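Local coordinates for protein phospho-2-dehydro-3-deoxyheptonate aldolase (PDB 3TQK) that probably catalyses the condensation of phosphoenolpyruvate with D-erythrose 4-phosphate into DAHP, the first step of the chorismate pathway, at residues K259-C264 and G295-S300; G181-T186 and H227-G232. All coordinates share one frame; numbering follows the deposited sequence.

Interaction 1: K259-C264 and G295-S300. With MN (manganese (II) ion), chain B.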
ATOM      1  N   LYS A 259      -7.437  21.928  -6.049  1.00 23.93           N
ATOM      2  CA  LYS A 259      -8.626  21.598  -6.843  1.00 24.99           C
ATOM      3  C   LYS A 259      -8.665  20.118  -7.252  1.00 24.29           C
ATOM      4  O   LYS A 259      -7.813  19.332  -6.842  1.00 23.28           O
ATOM      5  CB  LYS A 259      -8.721  22.502  -8.080  1.00 25.65           C
ATOM      6  CG  LYS A 259      -8.572  23.987  -7.814  1.00 26.78           C
ATOM      7  CD  LYS A 259      -9.668  24.574  -6.972  1.00 28.46           C
ATOM      8  CE  LYS A 259      -9.635  26.096  -7.109  1.00 29.24           C
ATOM      9  NZ  LYS A 259     -10.811  26.727  -6.498  1.00 32.22           N
ATOM     10  N   VAL A 260      -9.658  19.764  -8.069  1.00 24.84           N
ATOM     11  CA  VAL A 260      -9.966  18.377  -8.413  1.00 25.00           C
ATOM     12  C   VAL A 260      -9.534  18.043  -9.834  1.00 24.47           C
ATOM     13  O   VAL A 260      -9.757  18.827 -10.756  1.00 24.91           O
ATOM     14  CB  VAL A 260     -11.493  18.131  -8.306  1.00 26.44           C
ATOM     15  CG1 VAL A 260     -11.869  16.766  -8.833  1.00 26.85           C
ATOM     16  CG2 VAL A 260     -11.964  18.299  -6.860  1.00 27.64           C
HETATM   17  N   MSE A 261      -8.916  16.879  -9.994  1.00 23.50           N
HETATM   18  CA  MSE A 261      -8.649  16.289 -11.298  1.00 23.39           C
HETATM   19  C   MSE A 261      -9.605  15.111 -11.525  1.00 24.26           C
HETATM   20  O   MSE A 261      -9.899  14.360 -10.586  1.00 23.92           O
HETATM   21  CB  MSE A 261      -7.200  15.798 -11.376  1.00 22.45           C
HETATM   22  CG  MSE A 261      -6.888  14.945 -12.618  1.00 23.91           C
HETATM   23 SE   MSE A 261      -5.017  14.427 -12.730  1.00 24.74          SE
HETATM   24  CE  MSE A 261      -4.185  16.190 -13.014  1.00 22.49           C
ATOM     25  N   ILE A 262     -10.065  14.929 -12.766  1.00 24.85           N
ATOM     26  CA  ILE A 262     -10.947  13.811 -13.094  1.00 26.39           C
ATOM     27  C   ILE A 262     -10.352  12.896 -14.175  1.00 27.00           C
ATOM     28  O   ILE A 262      -9.986  13.337 -15.253  1.00 27.06           O
ATOM     29  CB  ILE A 262     -12.348  14.300 -13.525  1.00 27.70           C
ATOM     30  CG1 ILE A 262     -12.895  15.303 -12.503  1.00 27.12           C
ATOM     31  CG2 ILE A 262     -13.307  13.111 -13.672  1.00 29.01           C
ATOM     32  CD1 ILE A 262     -14.269  15.828 -12.803  1.00 28.13           C
ATOM     33  N   ASP A 263     -10.266  11.611 -13.870  1.00 27.97           N
ATOM     34  CA  ASP A 263      -9.834  10.604 -14.838  1.00 29.15           C
ATOM     35  C   ASP A 263     -11.010  10.316 -15.752  1.00 31.59           C
ATOM     36  O   ASP A 263     -12.057   9.909 -15.269  1.00 33.09           O
ATOM     37  CB  ASP A 263      -9.412   9.330 -14.099  1.00 28.64           C
ATOM     38  CG  ASP A 263      -8.654   8.336 -14.991  1.00 30.03           C
ATOM     39  OD1 ASP A 263      -8.750   8.430 -16.235  1.00 30.74           O
ATOM     40  OD2 ASP A 263      -7.963   7.447 -14.431  1.00 30.11           O
ATOM     41  N   CYS A 264     -10.868  10.545 -17.057  1.00 32.72           N
ATOM     42  CA  CYS A 264     -11.934  10.186 -17.995  1.00 35.44           C
ATOM     43  C   CYS A 264     -12.013   8.674 -18.248  1.00 36.78           C
ATOM     44  O   CYS A 264     -13.006   8.193 -18.807  1.00 38.87           O
ATOM     45  CB  CYS A 264     -11.747  10.881 -19.345  1.00 36.22           C
ATOM     46  SG  CYS A 264     -11.684  12.659 -19.249  1.00 35.92           S
ATOM     47  N   GLY A 295      -8.142  19.721 -13.883  1.00 24.63           N
ATOM     48  CA  GLY A 295      -7.445  18.766 -14.748  1.00 24.24           C
ATOM     49  C   GLY A 295      -8.236  17.514 -15.083  1.00 24.70           C
ATOM     50  O   GLY A 295      -9.225  17.188 -14.420  1.00 24.32           O
ATOM     51  N   VAL A 296      -7.802  16.840 -16.149  1.00 25.00           N
ATOM     52  CA  VAL A 296      -8.342  15.549 -16.538  1.00 25.93           C
ATOM     53  C   VAL A 296      -7.212  14.593 -16.910  1.00 25.80           C
ATOM     54  O   VAL A 296      -6.072  15.019 -17.135  1.00 24.48           O
ATOM     55  CB  VAL A 296      -9.337  15.680 -17.707  1.00 27.58           C
ATOM     56  CG1 VAL A 296     -10.522  16.541 -17.295  1.00 28.09           C
ATOM     57  CG2 VAL A 296      -8.652  16.259 -18.957  1.00 27.47           C
HETATM   58  N   MSE A 297      -7.527  13.300 -16.930  1.00 26.87           N
HETATM   59  CA  MSE A 297      -6.625  12.283 -17.475  1.00 27.47           C
HETATM   60  C   MSE A 297      -7.311  11.611 -18.641  1.00 28.78           C
HETATM   61  O   MSE A 297      -8.499  11.323 -18.575  1.00 29.72           O
HETATM   62  CB  MSE A 297      -6.286  11.216 -16.445  1.00 27.25           C
HETATM   63  CG  MSE A 297      -5.999  11.741 -15.050  1.00 28.64           C
HETATM   64 SE   MSE A 297      -5.140  10.371 -13.947  1.00 34.06          SE
HETATM   65  CE  MSE A 297      -3.520  10.100 -15.021  1.00 30.46           C
ATOM     66  N   ILE A 298      -6.554  11.367 -19.706  1.00 29.13           N
ATOM     67  CA  ILE A 298      -7.049  10.671 -20.880  1.00 30.62           C
ATOM     68  C   ILE A 298      -6.072   9.557 -21.212  1.00 31.03           C
ATOM     69  O   ILE A 298      -4.861   9.770 -21.183  1.00 29.67           O
ATOM     70  CB  ILE A 298      -7.097  11.604 -22.090  1.00 31.57           C
ATOM     71  CG1 ILE A 298      -8.044  12.772 -21.839  1.00 31.29           C
ATOM     72  CG2 ILE A 298      -7.493  10.829 -23.355  1.00 32.78           C
ATOM     73  CD1 ILE A 298      -7.887  13.875 -22.856  1.00 31.45           C
ATOM     74  N   GLU A 299      -6.591   8.369 -21.511  1.00 32.78           N
ATOM     75  CA  GLU A 299      -5.752   7.251 -21.945  1.00 33.49           C
ATOM     76  C   GLU A 299      -5.789   7.197 -23.467  1.00 34.93           C
ATOM     77  O   GLU A 299      -6.838   6.975 -24.067  1.00 36.30           O
ATOM     78  CB  GLU A 299      -6.181   5.923 -21.290  1.00 34.33           C
ATOM     79  CG  GLU A 299      -5.625   5.756 -19.862  1.00 33.88           C
ATOM     80  CD  GLU A 299      -5.913   4.393 -19.225  1.00 35.75           C
ATOM     81  OE1 GLU A 299      -7.056   3.886 -19.323  1.00 37.13           O
ATOM     82  OE2 GLU A 299      -4.984   3.838 -18.596  1.00 35.53           O
ATOM     83  N   SER A 300      -4.634   7.449 -24.074  1.00 34.76           N
ATOM     84  CA  SER A 300      -4.537   7.724 -25.500  1.00 36.51           C
ATOM     85  C   SER A 300      -3.309   7.048 -26.104  1.00 37.29           C
ATOM     86  O   SER A 300      -2.279   6.922 -25.443  1.00 36.08           O
ATOM     87  CB  SER A 300      -4.447   9.244 -25.700  1.00 36.19           C
ATOM     88  OG  SER A 300      -4.001   9.594 -27.001  1.00 35.62           O
TER
HETATM   89 MN    MN B1001      -4.883   2.189 -17.416  1.00 38.04          MN
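I262 is tied to G295 and M297 as the seventh and eighth strands of a TIM barrel run side by side; their N-to-C directions differ by 19° over these short segments, so the pairing is parallel. Three backbone bonds fix the register. I262 N reaches G295 O at 2.9 Å, M297 N returns to I262 O at 3.0 Å, and C264 N meets M297 O at 2.9 Å.

Apolar contacts fall on both faces. Inside the barrel the selenomethionines cross at about a right angle, M261 SE resting 3.7 Å from M297 CG; M261 gets there by an extended chain that bends only at its last torsion (chi3 -66°). On the face covered by helix 276-289, C264 SG lies 4.1 Å from V296 CB.

Polar groups gather toward the C-terminal end. D263, its CG anti to the backbone N (chi1 -167°), lays OD1 3.7 Å from M297 CB, while OD2 forms a salt bridge with K183 NZ and a hydrogen bond with H266 ND1. C58, H266 and D322 bind manganese together with E299, which uses one oxygen: OE2 is 2.0 Å from the metal, whereas OE1, hydrogen-bonded to S265 OG, stays 3.4 Å from it.

Interaction 2: G181-T186 and H227-G232; sequences GFKNAT and HVILRG
Neighbouring parallel strands, the fifth and sixth around the barrel, join through G181-K183 and H227-I229, and the contact runs on into the loops at their C-terminal ends. F182 is bonded through both its backbone N and its backbone O: N donates to H227 O at 2.8 Å, and O accepts from I229 N at 2.9 Å. Past the strand proper, N184 N continues the pattern with a longer bond to I229 O, 3.2 Å. The short strand segments G181-K183 and H227-L230 run in the same general direction, at 42° to each other.

G181 has no side chain, and two groups use the room. The H227 imidazole lies with one face over G181 CA, which sits 3.5 Å from the ring centroid in a CH-pi contact; a first torsion placing CG between the backbone N and carbonyl carbon (chi1 67°) swings the ring there. Its rotation is fixed by ND1, which donates in the ring plane to V228 O, and by NE2, hydrogen-bonded to W156. Beside it, I229 CD1 comes within 3.5 Å of G181 C.

In this (beta/alpha)8 barrel F182 and V228 face outward instead, onto helices 191-200 and 241-253 respectively. On the inner face K183 CG packs 3.9 Å from I229 CD1, its chain crossing that of R231 at about a right angle, with CD against R231 CG. The ammonium, salt-bridged to D263, also donates to a water 2.9 Å from NZ. That water lies at the edge of the R231 guanidinium and accepts from NH2 as well, so it bridges the two cations. R231 bends at chi2 and chi3, curling NH1 back to donate to G232 O at 3.1 Å.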
ATOM      1  N   GLY A 181      -1.141  13.726  -7.431  1.00 16.87           N
ATOM      2  CA  GLY A 181      -2.546  13.415  -7.300  1.00 17.59           C
ATOM      3  C   GLY A 181      -2.740  12.040  -6.672  1.00 17.96           C
ATOM      4  O   GLY A 181      -1.964  11.113  -6.936  1.00 16.83           O
ATOM      5  N   PHE A 182      -3.773  11.920  -5.832  1.00 18.67           N
ATOM      6  CA  PHE A 182      -4.116  10.676  -5.147  1.00 19.08           C
ATOM      7  C   PHE A 182      -5.471  10.198  -5.635  1.00 20.37           C
ATOM      8  O   PHE A 182      -6.484  10.891  -5.477  1.00 20.51           O
ATOM      9  CB  PHE A 182      -4.230  10.898  -3.638  1.00 19.57           C
ATOM     10  CG  PHE A 182      -2.932  11.249  -2.958  1.00 19.83           C
ATOM     11  CD1 PHE A 182      -2.395  12.518  -3.066  1.00 20.05           C
ATOM     12  CD2 PHE A 182      -2.268  10.319  -2.175  1.00 21.59           C
ATOM     13  CE1 PHE A 182      -1.200  12.852  -2.417  1.00 21.14           C
ATOM     14  CE2 PHE A 182      -1.072  10.660  -1.514  1.00 21.23           C
ATOM     15  CZ  PHE A 182      -0.550  11.919  -1.639  1.00 18.98           C
ATOM     16  N   LYS A 183      -5.503   8.997  -6.193  1.00 21.18           N
ATOM     17  CA  LYS A 183      -6.738   8.434  -6.718  1.00 22.91           C
ATOM     18  C   LYS A 183      -7.675   8.010  -5.590  1.00 23.79           C
ATOM     19  O   LYS A 183      -7.221   7.585  -4.531  1.00 23.87           O
ATOM     20  CB  LYS A 183      -6.418   7.259  -7.645  1.00 23.37           C
ATOM     21  CG  LYS A 183      -5.749   7.712  -8.945  1.00 24.82           C
ATOM     22  CD  LYS A 183      -5.869   6.704 -10.072  1.00 27.17           C
ATOM     23  CE  LYS A 183      -6.170   7.397 -11.403  1.00 28.41           C
ATOM     24  NZ  LYS A 183      -6.453   6.422 -12.498  1.00 31.47           N
ATOM     25  N   ASN A 184      -8.980   8.147  -5.793  1.00 24.90           N
ATOM     26  CA  ASN A 184      -9.919   7.618  -4.818  1.00 25.90           C
ATOM     27  C   ASN A 184      -9.811   6.101  -4.810  1.00 26.50           C
ATOM     28  O   ASN A 184      -9.166   5.519  -5.681  1.00 26.27           O
ATOM     29  CB  ASN A 184     -11.343   8.118  -5.050  1.00 27.29           C
ATOM     30  CG  ASN A 184     -11.984   7.562  -6.301  1.00 27.92           C
ATOM     31  OD1 ASN A 184     -12.349   6.387  -6.356  1.00 29.95           O
ATOM     32  ND2 ASN A 184     -12.187   8.422  -7.286  1.00 24.26           N
ATOM     33  N   ALA A 185     -10.384   5.475  -3.795  1.00 27.05           N
ATOM     34  CA  ALA A 185     -10.238   4.037  -3.598  1.00 27.90           C
ATOM     35  C   ALA A 185     -10.962   3.217  -4.672  1.00 29.44           C
ATOM     36  O   ALA A 185     -11.901   3.703  -5.312  1.00 30.11           O
ATOM     37  CB  ALA A 185     -10.736   3.649  -2.199  1.00 28.34           C
ATOM     38  N   THR A 186     -10.546   1.958  -4.842  1.00 30.08           N
ATOM     39  CA  THR A 186     -11.149   1.095  -5.864  1.00 31.59           C
ATOM     40  C   THR A 186     -12.657   0.918  -5.647  1.00 33.46           C
ATOM     41  O   THR A 186     -13.400   0.732  -6.606  1.00 34.67           O
ATOM     42  CB  THR A 186     -10.446  -0.280  -5.960  1.00 31.88           C
ATOM     43  OG1 THR A 186     -10.587  -0.993  -4.727  1.00 33.48           O
ATOM     44  CG2 THR A 186      -8.960  -0.117  -6.292  1.00 29.63           C
ATOM     45  N   HIS A 227      -3.427  16.668  -4.472  1.00 18.86           N
ATOM     46  CA  HIS A 227      -4.840  16.818  -4.789  1.00 19.31           C
ATOM     47  C   HIS A 227      -5.470  15.458  -5.083  1.00 19.72           C
ATOM     48  O   HIS A 227      -4.772  14.467  -5.302  1.00 19.40           O
ATOM     49  CB  HIS A 227      -4.979  17.696  -6.012  1.00 19.17           C
ATOM     50  CG  HIS A 227      -4.431  17.060  -7.243  1.00 19.07           C
ATOM     51  ND1 HIS A 227      -5.170  16.194  -8.020  1.00 18.90           N
ATOM     52  CD2 HIS A 227      -3.200  17.114  -7.797  1.00 18.54           C
ATOM     53  CE1 HIS A 227      -4.419  15.757  -9.012  1.00 20.58           C
ATOM     54  NE2 HIS A 227      -3.218  16.299  -8.900  1.00 18.40           N
ATOM     55  N   VAL A 228      -6.794  15.439  -5.126  1.00 20.94           N
ATOM     56  CA  VAL A 228      -7.553  14.236  -5.426  1.00 21.73           C
ATOM     57  C   VAL A 228      -7.690  14.047  -6.933  1.00 22.33           C
ATOM     58  O   VAL A 228      -7.790  15.026  -7.696  1.00 22.70           O
ATOM     59  CB  VAL A 228      -8.964  14.313  -4.796  1.00 22.92           C
ATOM     60  CG1 VAL A 228      -9.816  13.121  -5.194  1.00 23.16           C
ATOM     61  CG2 VAL A 228      -8.842  14.402  -3.293  1.00 22.53           C
ATOM     62  N   ILE A 229      -7.658  12.781  -7.348  1.00 22.76           N
ATOM     63  CA  ILE A 229      -8.049  12.367  -8.688  1.00 23.30           C
ATOM     64  C   ILE A 229      -9.301  11.532  -8.541  1.00 24.23           C
ATOM     65  O   ILE A 229      -9.290  10.549  -7.808  1.00 24.71           O
ATOM     66  CB  ILE A 229      -6.982  11.481  -9.359  1.00 22.94           C
ATOM     67  CG1 ILE A 229      -5.634  12.201  -9.421  1.00 22.28           C
ATOM     68  CG2 ILE A 229      -7.453  11.047 -10.769  1.00 22.98           C
ATOM     69  CD1 ILE A 229      -4.460  11.278  -9.647  1.00 21.64           C
ATOM     70  N   LEU A 230     -10.369  11.906  -9.238  1.00 25.38           N
ATOM     71  CA  LEU A 230     -11.615  11.130  -9.234  1.00 26.44           C
ATOM     72  C   LEU A 230     -11.596  10.171 -10.430  1.00 27.22           C
ATOM     73  O   LEU A 230     -11.416  10.597 -11.559  1.00 27.09           O
ATOM     74  CB  LEU A 230     -12.834  12.048  -9.297  1.00 27.14           C
ATOM     75  CG  LEU A 230     -13.039  13.028  -8.130  1.00 27.19           C
ATOM     76  CD1 LEU A 230     -14.157  14.020  -8.446  1.00 27.02           C
ATOM     77  CD2 LEU A 230     -13.316  12.288  -6.820  1.00 26.56           C
ATOM     78  N   ARG A 231     -11.796   8.882 -10.171  1.00 28.12           N
ATOM     79  CA  ARG A 231     -11.598   7.836 -11.183  1.00 29.21           C
ATOM     80  C   ARG A 231     -12.600   6.691 -11.092  1.00 30.90           C
ATOM     81  O   ARG A 231     -12.334   5.599 -11.583  1.00 31.73           O
ATOM     82  CB  ARG A 231     -10.164   7.273 -11.094  1.00 27.41           C
ATOM     83  CG  ARG A 231      -9.705   6.889  -9.696  1.00 26.43           C
ATOM     84  CD  ARG A 231     -10.286   5.572  -9.176  1.00 27.61           C
ATOM     85  NE  ARG A 231      -9.765   4.411  -9.900  1.00 27.68           N
ATOM     86  CZ  ARG A 231     -10.296   3.191  -9.872  1.00 27.85           C
ATOM     87  NH1 ARG A 231     -11.388   2.932  -9.166  1.00 28.50           N
ATOM     88  NH2 ARG A 231      -9.722   2.217 -10.564  1.00 29.01           N
ATOM     89  N   GLY A 232     -13.743   6.937 -10.473  1.00 32.17           N
ATOM     90  CA  GLY A 232     -14.774   5.914 -10.345  1.00 34.34           C
ATOM     91  C   GLY A 232     -14.434   4.813  -9.360  1.00 34.54           C
ATOM     92  O   GLY A 232     -13.578   4.983  -8.489  1.00 33.02           O
TER
HETATM   93  O   HOH W   1      -7.305   3.798 -11.772  1.00  4.34           O

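Interactions 1 and 2, with centres about 10 Å apart, share one barrel wall, since strand 226-230 borders strand 260-263. The seam between them carries a probable hydrogen bond, D263 N to L230 O at 2.8 Å, and outer-face packing of V260 CG1 on L230 CD1 at 3.6 Å. Within the barrel the bridge is ionic: D263 OD2 lies 2.7 Å from K183 NZ. Because the same carboxylate oxygen also bonds H266, a manganese ligand, the lysine of interaction 2 is coupled to the metal site through interaction 1; the nearest atom of the K183 side chain is about 7 Å from the manganese ion, consistent with its lining the active-site pocket.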